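Protein - conserved hypothetical (Bacillus anthracis, PDB 4LES) is of unknown function, a conserved and mainly beta-stranded protein whose biological role has not been established. Local coordinates at residues D94-E99 with V149-S154. Residues are numbered along the deposited sequence; the frame is centred on the assembly and turned at random.
Sequences DKVGKE and VWAASS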
loop_
_atom_site.group_PDB
_atom_site.type_symbol
_atom_site.label_atom_id
_atom_site.label_comp_id
_atom_site.label_asym_id
_atom_site.label_seq_id
_atom_site.Cartn_x
_atom_site.Cartn_y
_atom_site.Cartn_z
ATOM N N ASP A 94 -11.012 -4.575 -8.789
ATOM C CA ASP A 94 -11.801 -3.793 -9.767
ATOM C C ASP A 94 -12.334 -2.449 -9.261
ATOM O O ASP A 94 -12.798 -1.643 -10.047
ATOM C CB ASP A 94 -13.009 -4.627 -10.211
ATOM C CG ASP A 94 -13.931 -5.017 -9.029
ATOM O OD1 ASP A 94 -13.465 -5.073 -7.859
ATOM O OD2 ASP A 94 -15.124 -5.289 -9.270
ATOM N N LYS A 95 -12.305 -2.216 -7.954
ATOM C CA LYS A 95 -12.816 -0.965 -7.410
ATOM C C LYS A 95 -12.445 -0.757 -5.942
ATOM O O LYS A 95 -12.001 -1.694 -5.251
ATOM C CB LYS A 95 -14.345 -0.915 -7.542
ATOM C CG LYS A 95 -15.047 -1.976 -6.714
ATOM C CD LYS A 95 -16.564 -1.911 -6.810
ATOM C CE LYS A 95 -17.165 -2.983 -5.909
ATOM N NZ LYS A 95 -18.649 -2.968 -5.899
ATOM N N VAL A 96 -12.613 0.490 -5.488
ATOM C CA VAL A 96 -12.384 0.880 -4.088
ATOM C C VAL A 96 -13.515 1.818 -3.677
ATOM O O VAL A 96 -14.139 2.443 -4.534
ATOM C CB VAL A 96 -11.002 1.572 -3.845
ATOM C CG1 VAL A 96 -9.855 0.602 -4.084
ATOM C CG2 VAL A 96 -10.850 2.836 -4.688
ATOM N N GLY A 97 -13.790 1.890 -2.377
ATOM C CA GLY A 97 -14.827 2.786 -1.845
ATOM C C GLY A 97 -15.954 2.071 -1.129
ATOM O O GLY A 97 -15.886 0.857 -0.904
ATOM N N LYS A 98 -16.972 2.843 -0.739
ATOM C CA LYS A 98 -18.179 2.318 -0.080
ATOM C C LYS A 98 -19.394 2.809 -0.816
ATOM O O LYS A 98 -19.367 3.855 -1.463
ATOM C CB LYS A 98 -18.340 2.798 1.361
ATOM C CG LYS A 98 -17.249 2.396 2.324
ATOM C CD LYS A 98 -17.750 2.509 3.750
ATOM C CE LYS A 98 -18.198 3.913 4.081
ATOM N NZ LYS A 98 -19.048 3.869 5.291
ATOM N N GLU A 99 -20.484 2.080 -0.660
ATOM C CA GLU A 99 -21.733 2.435 -1.304
ATOM C C GLU A 99 -22.239 3.815 -0.842
ATOM O O GLU A 99 -22.786 4.576 -1.638
ATOM C CB GLU A 99 -22.758 1.360 -1.010
ATOM C CG GLU A 99 -24.031 1.492 -1.799
ATOM C CD GLU A 99 -24.955 0.313 -1.569
ATOM O OE1 GLU A 99 -25.983 0.214 -2.272
ATOM O OE2 GLU A 99 -24.644 -0.517 -0.690
ATOM N N VAL A 149 -3.348 9.053 -4.468
ATOM C CA VAL A 149 -3.813 9.546 -3.172
ATOM C C VAL A 149 -5.352 9.523 -2.993
ATOM O O VAL A 149 -5.831 9.308 -1.873
ATOM C CB VAL A 149 -3.219 10.948 -2.894
ATOM C CG1 VAL A 149 -3.807 11.574 -1.636
ATOM C CG2 VAL A 149 -1.695 10.862 -2.799
ATOM N N TRP A 150 -6.115 9.712 -4.075
ATOM C CA TRP A 150 -7.588 9.711 -3.980
ATOM C C TRP A 150 -8.126 8.286 -3.764
ATOM O O TRP A 150 -8.881 8.031 -2.828
ATOM C CB TRP A 150 -8.211 10.418 -5.197
ATOM C CG TRP A 150 -9.750 10.643 -5.173
ATOM C CD1 TRP A 150 -10.580 10.648 -6.264
ATOM C CD2 TRP A 150 -10.615 10.860 -4.021
ATOM N NE1 TRP A 150 -11.886 10.881 -5.877
ATOM C CE2 TRP A 150 -11.938 11.003 -4.513
ATOM C CE3 TRP A 150 -10.401 10.948 -2.634
ATOM C CZ2 TRP A 150 -13.037 11.229 -3.666
ATOM C CZ3 TRP A 150 -11.501 11.171 -1.795
ATOM C CH2 TRP A 150 -12.797 11.305 -2.318
ATOM N N ALA A 151 -7.701 7.361 -4.608
ATOM C CA ALA A 151 -8.112 5.965 -4.481
ATOM C C ALA A 151 -7.714 5.445 -3.104
ATOM O O ALA A 151 -8.503 4.774 -2.439
ATOM C CB ALA A 151 -7.477 5.133 -5.571
ATOM N N ALA A 152 -6.499 5.786 -2.667
ATOM C CA ALA A 152 -6.001 5.374 -1.347
ATOM C C ALA A 152 -6.902 5.896 -0.241
ATOM O O ALA A 152 -7.154 5.201 0.756
ATOM C CB ALA A 152 -4.570 5.834 -1.135
ATOM N N SER A 153 -7.400 7.116 -0.422
ATOM C CA SER A 153 -8.297 7.712 0.550
ATOM C C SER A 153 -9.638 6.969 0.575
ATOM O O SER A 153 -10.191 6.726 1.646
ATOM C CB SER A 153 -8.503 9.196 0.244
ATOM O OG SER A 153 -9.405 9.767 1.170
ATOM N N SER A 154 -10.148 6.607 -0.605
ATOM C CA SER A 154 -11.417 5.875 -0.711
ATOM C C SER A 154 -11.272 4.505 -0.095
ATOM O O SER A 154 -12.179 4.028 0.591
ATOM C CB SER A 154 -11.825 5.707 -2.163
ATOM O OG SER A 154 -11.764 6.953 -2.815
#
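S154, which packs against V96, gives its backbone N to the carbonyl O of W150 at 2.9 Å, a helical bond of helix 149-158. S154 OG also reaches W150 O and lies over the centre of the indole, but its position is doubtful. On the side of V96, one methyl, CG2, does the touching. V96 ends strand 83-96; with CG1 anti to the carbonyl carbon (chi1 -66°), CG2 is left between the backbone N and the carbonyl carbon, facing the helix. There CG2 lies 3.9 Å from S154 CB. It is also 3.8 Å from A151 O, with A151 CB a looser apolar neighbour, and so spans one helical turn. Past V96 the chain turns a corner at G97, whose positive phi of 119° accompanies a close approach to the helix, with G97 CA 3.8 Å from S154 O. One turn further along the helix, E158 OE1 accepts a hydrogen bond from G97 N. F112 touches both V96 and A151, so the contact sets the first turns of helix 149-158 against the end of inner strand 83-96, beside strand 110-121. No hydrogen bond links 94-99 to 149-154; the small buried surface is held by van der Waals packing, with directional polar restraint supplied next door by E158.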